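PDB 3IM9: malonyl CoA-acyl carrier protein transacylase from Staphylococcus aureus, which catalyses the transfer of the malonyl group from malonyl-CoA to holo-acyl carrier protein, a step in fatty acid biosynthesis. Local coordinates for residues S102-A107 against F232-N237; D108-E113 against F225-A230. All coordinates share one frame; numbering follows the deposited sequence.

Contact 1. Residues S102-A107 against F232-N237; sequences SSLVAA and FPVVQN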
# COMPACT_ATOMS: atom_id res chain seq x y z
N SER A 102 -6.82 -3.29 0.99
CA SER A 102 -7.72 -3.33 -0.12
C SER A 102 -7.68 -4.72 -0.76
O SER A 102 -8.72 -5.21 -1.19
CB SER A 102 -7.29 -2.27 -1.13
OG SER A 102 -7.43 -0.97 -0.50
N SER A 103 -6.50 -5.32 -0.82
CA SER A 103 -6.41 -6.73 -1.34
C SER A 103 -7.24 -7.64 -0.42
O SER A 103 -7.86 -8.62 -0.95
CB SER A 103 -4.93 -7.14 -1.36
OG SER A 103 -4.23 -6.55 -2.41
N LEU A 104 -7.20 -7.44 0.90
CA LEU A 104 -7.92 -8.32 1.88
C LEU A 104 -9.39 -8.15 1.66
O LEU A 104 -10.17 -9.16 1.73
CB LEU A 104 -7.58 -7.99 3.35
CG LEU A 104 -6.09 -8.13 3.67
CD1 LEU A 104 -5.91 -8.07 5.23
CD2 LEU A 104 -5.44 -9.45 3.13
N VAL A 105 -9.88 -6.95 1.37
CA VAL A 105 -11.32 -6.79 1.08
C VAL A 105 -11.60 -7.48 -0.26
O VAL A 105 -12.64 -8.20 -0.38
CB VAL A 105 -11.63 -5.26 0.99
CG1 VAL A 105 -13.05 -4.98 0.43
CG2 VAL A 105 -11.50 -4.65 2.38
N ALA A 106 -10.75 -7.31 -1.28
CA ALA A 106 -10.98 -7.87 -2.63
C ALA A 106 -11.09 -9.43 -2.55
O ALA A 106 -11.95 -10.05 -3.25
CB ALA A 106 -9.84 -7.48 -3.60
N ALA A 107 -10.27 -10.03 -1.68
CA ALA A 107 -10.16 -11.52 -1.58
C ALA A 107 -11.09 -12.01 -0.48
O ALA A 107 -11.04 -13.23 -0.17
CB ALA A 107 -8.70 -11.87 -1.23
N PHE A 232 -8.56 -15.94 -3.35
CA PHE A 232 -7.47 -16.10 -4.32
C PHE A 232 -6.25 -15.51 -3.54
O PHE A 232 -6.49 -14.76 -2.57
CB PHE A 232 -7.74 -15.40 -5.69
CG PHE A 232 -8.33 -14.01 -5.56
CD1 PHE A 232 -9.73 -13.82 -5.53
CD2 PHE A 232 -7.50 -12.85 -5.41
CE1 PHE A 232 -10.31 -12.58 -5.39
CE2 PHE A 232 -8.11 -11.58 -5.24
CZ PHE A 232 -9.46 -11.41 -5.17
N PRO A 233 -5.02 -15.90 -3.94
CA PRO A 233 -3.85 -15.53 -3.10
C PRO A 233 -3.58 -14.00 -3.06
O PRO A 233 -3.63 -13.31 -4.07
CB PRO A 233 -2.67 -16.21 -3.78
CG PRO A 233 -3.31 -17.45 -4.64
CD PRO A 233 -4.67 -16.84 -5.03
N VAL A 234 -3.25 -13.58 -1.85
CA VAL A 234 -2.84 -12.17 -1.55
C VAL A 234 -1.31 -12.29 -1.46
O VAL A 234 -0.79 -13.04 -0.55
CB VAL A 234 -3.43 -11.71 -0.27
CG1 VAL A 234 -2.90 -10.28 0.03
CG2 VAL A 234 -4.97 -11.76 -0.27
N VAL A 235 -0.56 -11.60 -2.32
CA VAL A 235 0.91 -11.62 -2.23
C VAL A 235 1.28 -10.59 -1.17
O VAL A 235 1.10 -9.40 -1.39
CB VAL A 235 1.56 -11.35 -3.55
CG1 VAL A 235 3.12 -11.47 -3.45
CG2 VAL A 235 1.07 -12.45 -4.54
N GLN A 236 1.75 -11.04 -0.02
CA GLN A 236 1.91 -10.16 1.14
C GLN A 236 3.22 -9.40 1.10
O GLN A 236 4.27 -9.88 0.61
CB GLN A 236 1.76 -10.91 2.47
CG GLN A 236 0.34 -11.46 2.53
CD GLN A 236 -0.07 -11.79 3.98
OE1 GLN A 236 0.15 -12.93 4.47
NE2 GLN A 236 -0.67 -10.83 4.67
N ASN A 237 3.17 -8.14 1.62
CA ASN A 237 4.32 -7.28 1.60
C ASN A 237 5.51 -7.83 2.40
O ASN A 237 6.66 -7.51 2.06
CB ASN A 237 3.95 -5.91 2.21
CG ASN A 237 3.10 -5.03 1.33
OD1 ASN A 237 2.87 -5.26 0.11
ND2 ASN A 237 2.61 -4.00 1.97
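Phe232 carries its CG between its own backbone N and carbonyl carbon (chi1 43°), which swings the ring against the end of helix 99-106, and Val234, with CG1 anti to the backbone N (chi1 177°), spreads both methyls toward the same helix. The helix leads on from what is probably the nucleophile elbow of the acyltransferase fold (Gly95, Ser97, Gly99), whose Ser97 is probably an active-site residue, as in related enzymes. The facing segment 232-237 is bonded along its edge, through the backbones of Pro233 and Val235, to Thr93 of strand 92-95, so the contact packs the helix against an extended segment beside the parallel sheet.

No hydrogen bond crosses the interface; its 263 Å² of buried surface are joined by van der Waals contact. At one end Ala107, the first residue to leave the helical conformation, sets its CB over one face of the Phe232 ring in a CH-pi contact, 4.2 Å from the centroid and 20° off the normal, displaced toward the rim. The ring tip also reaches the backbone: Phe232 CZ lies 3.7 Å from Ala107 CA, and Ala106 O approaches the ring obliquely.

Farther along, Val234 fits among Ser103, Leu104 and Ala107, the last shared with the Phe232 group. Its CG1 meets Ser103 CB at 4.0 Å, while the hydroxyl of Ser103 is engaged by Thr93 OG1. Leu104 sets off away from the strand, but its CD2 branch comes back and crosses Val234 at about a right angle, 4.1 Å from each of CG1 and CG2. The second branch of Val234 closes the row, its CG2 resting 3.9 Å from Ala107 CB.

Contact 2. Residues D108-E113 against F225-A230; sequences DVLSFE and FEWRDA
The turn between helices 99-106 and 112-128 is bound here to the extended loop that leads from helix 215-222 to strand 234-235, with Val109 and Arg228 at the centre. Arg228 N donates to Val109 O at 2.9 Å, nearly straight at 169° and directed to a lone pair in the carbonyl plane. In return Val109 CA makes a C-H...O contact of 3.5 Å with Arg228 O, a buried carbonyl that has no hydrogen-bond partner in the model.

A bend at chi3 (-64°) folds the arginine back over the turn, with Val109 O above one face of the guanidinium. Arg228 NE thereby gains a weak bond to Asp108 O, 3.0 Å and only 127° at the hydrogen. Water 1 joins Asp108 O to Asp229 O, and water 2 links Ser111 N with Glu226 O.

Apart from these polar contacts, the two segments meet through apolar groups. Leu110 CD2 sits over the five-membered ring of Trp227, 3.8 Å from its centroid, and Val109 CG2 meets Ala230 CB at 3.6 Å; Ile249 of helix 246-256 also packs on Val109 and Ala230. The indole NE1 is satisfied by Ile222 O. Ser111 ends the turn, its OG accepting from Asp114 N, the serine N-cap that starts helix 112-128.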
# COMPACT_ATOMS: atom_id res chain seq x y z
N ASP A 108 -11.94 -11.18 0.09
CA ASP A 108 -12.90 -11.59 1.12
C ASP A 108 -12.28 -12.15 2.38
O ASP A 108 -12.95 -12.82 3.20
CB ASP A 108 -13.86 -12.65 0.49
CG ASP A 108 -14.94 -11.96 -0.36
OD1 ASP A 108 -15.11 -10.69 -0.21
OD2 ASP A 108 -15.58 -12.64 -1.22
N VAL A 109 -11.02 -11.75 2.63
CA VAL A 109 -10.46 -11.94 3.97
C VAL A 109 -11.16 -11.14 5.02
O VAL A 109 -11.32 -11.54 6.17
CB VAL A 109 -8.91 -11.66 3.92
CG1 VAL A 109 -8.38 -11.71 5.33
CG2 VAL A 109 -8.22 -12.60 2.96
N LEU A 110 -11.46 -9.89 4.69
CA LEU A 110 -12.11 -8.97 5.58
C LEU A 110 -13.28 -8.34 4.80
O LEU A 110 -13.14 -8.12 3.60
CB LEU A 110 -11.21 -7.79 5.99
CG LEU A 110 -10.05 -8.17 6.92
CD1 LEU A 110 -9.16 -6.86 7.05
CD2 LEU A 110 -10.50 -8.63 8.35
N SER A 111 -14.35 -8.05 5.52
CA SER A 111 -15.43 -7.24 4.91
C SER A 111 -14.95 -5.76 4.83
O SER A 111 -14.03 -5.35 5.65
CB SER A 111 -16.73 -7.29 5.74
OG SER A 111 -16.58 -6.63 7.01
N PHE A 112 -15.59 -4.97 3.97
CA PHE A 112 -15.15 -3.58 3.88
C PHE A 112 -15.33 -2.89 5.23
O PHE A 112 -14.48 -2.10 5.65
CB PHE A 112 -16.00 -2.83 2.82
CG PHE A 112 -15.69 -1.37 2.81
CD1 PHE A 112 -14.42 -0.91 2.28
CD2 PHE A 112 -16.55 -0.48 3.45
CE1 PHE A 112 -14.14 0.46 2.41
CE2 PHE A 112 -16.26 0.89 3.53
CZ PHE A 112 -14.98 1.35 3.01
N GLU A 113 -16.46 -3.06 5.96
CA GLU A 113 -16.69 -2.33 7.20
C GLU A 113 -15.69 -2.73 8.25
O GLU A 113 -15.19 -1.84 8.97
CB GLU A 113 -18.09 -2.74 7.84
CG GLU A 113 -19.23 -1.92 7.38
CD GLU A 113 -20.56 -2.45 7.97
OE1 GLU A 113 -20.90 -3.64 7.69
OE2 GLU A 113 -21.21 -1.64 8.67
N PHE A 225 -12.27 -8.60 15.05
CA PHE A 225 -12.95 -8.83 13.81
C PHE A 225 -12.72 -10.26 13.39
O PHE A 225 -11.70 -10.87 13.74
CB PHE A 225 -12.30 -7.89 12.75
CG PHE A 225 -12.42 -6.46 13.14
CD1 PHE A 225 -11.44 -5.83 13.93
CD2 PHE A 225 -13.61 -5.73 12.81
CE1 PHE A 225 -11.62 -4.57 14.39
CE2 PHE A 225 -13.79 -4.44 13.27
CZ PHE A 225 -12.78 -3.81 14.10
N GLU A 226 -13.58 -10.76 12.50
CA GLU A 226 -13.44 -12.10 11.98
C GLU A 226 -12.63 -12.04 10.69
O GLU A 226 -12.93 -11.29 9.77
CB GLU A 226 -14.85 -12.66 11.70
CG GLU A 226 -14.80 -13.98 10.98
CD GLU A 226 -16.20 -14.48 10.63
OE1 GLU A 226 -16.45 -14.75 9.41
OE2 GLU A 226 -17.05 -14.57 11.60
N TRP A 227 -11.54 -12.79 10.63
CA TRP A 227 -10.73 -12.91 9.47
C TRP A 227 -11.06 -14.22 8.76
O TRP A 227 -11.21 -15.30 9.42
CB TRP A 227 -9.24 -12.93 9.84
CG TRP A 227 -8.81 -11.62 10.44
CD1 TRP A 227 -9.29 -11.02 11.56
CD2 TRP A 227 -7.82 -10.74 9.88
NE1 TRP A 227 -8.63 -9.77 11.76
CE2 TRP A 227 -7.75 -9.61 10.72
CE3 TRP A 227 -7.00 -10.82 8.73
CZ2 TRP A 227 -6.86 -8.52 10.47
CZ3 TRP A 227 -6.08 -9.73 8.50
CH2 TRP A 227 -6.07 -8.62 9.36
N ARG A 228 -11.20 -14.18 7.46
CA ARG A 228 -11.46 -15.36 6.65
C ARG A 228 -10.37 -15.76 5.77
O ARG A 228 -9.50 -14.94 5.41
CB ARG A 228 -12.75 -15.14 5.82
CG ARG A 228 -13.98 -14.98 6.70
CD ARG A 228 -15.21 -14.74 5.88
NE ARG A 228 -15.12 -13.48 5.14
CZ ARG A 228 -15.32 -12.25 5.65
NH1 ARG A 228 -15.64 -12.04 6.95
NH2 ARG A 228 -15.23 -11.22 4.85
N ASP A 229 -10.38 -16.99 5.28
CA ASP A 229 -9.41 -17.38 4.25
C ASP A 229 -9.60 -16.53 2.98
O ASP A 229 -10.69 -16.01 2.74
CB ASP A 229 -9.55 -18.86 3.91
CG ASP A 229 -9.04 -19.76 5.03
OD1 ASP A 229 -8.16 -19.32 5.80
OD2 ASP A 229 -9.52 -20.91 5.13
N ALA A 230 -8.55 -16.37 2.17
CA ALA A 230 -8.66 -15.55 0.94
C ALA A 230 -9.26 -16.44 -0.18
O ALA A 230 -8.81 -17.62 -0.34
CB ALA A 230 -7.24 -15.08 0.54
O HOH W 1 -13.49 -15.67 2.34
O HOH W 2 -14.25 -9.49 8.06

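Overall arrangement
Along the chain the order is 102-107, 108-113, 225-230, 232-237, so the pair 108-113/225-230 lies within the span bounded by 102-107 and 232-237, and the continuous run from helix 99-106 into helix 112-128 faces one returning run. The centres of the two contacts lie about 10 Å apart. They merge through Leu104, whose CD1 is 3.7 Å from Trp227 CZ3, and through the methyls of Ala107 and Ala230. Contact 1 is the more buried; contact 2 is partly open to solvent. The calcium ion, bound by Tyr101, Arg122, Met253 and Gln256 from helices 99-106, 112-128 and 246-256, lies about 8 Å from the Leu104 side chain and about 7 Å from that of Trp227.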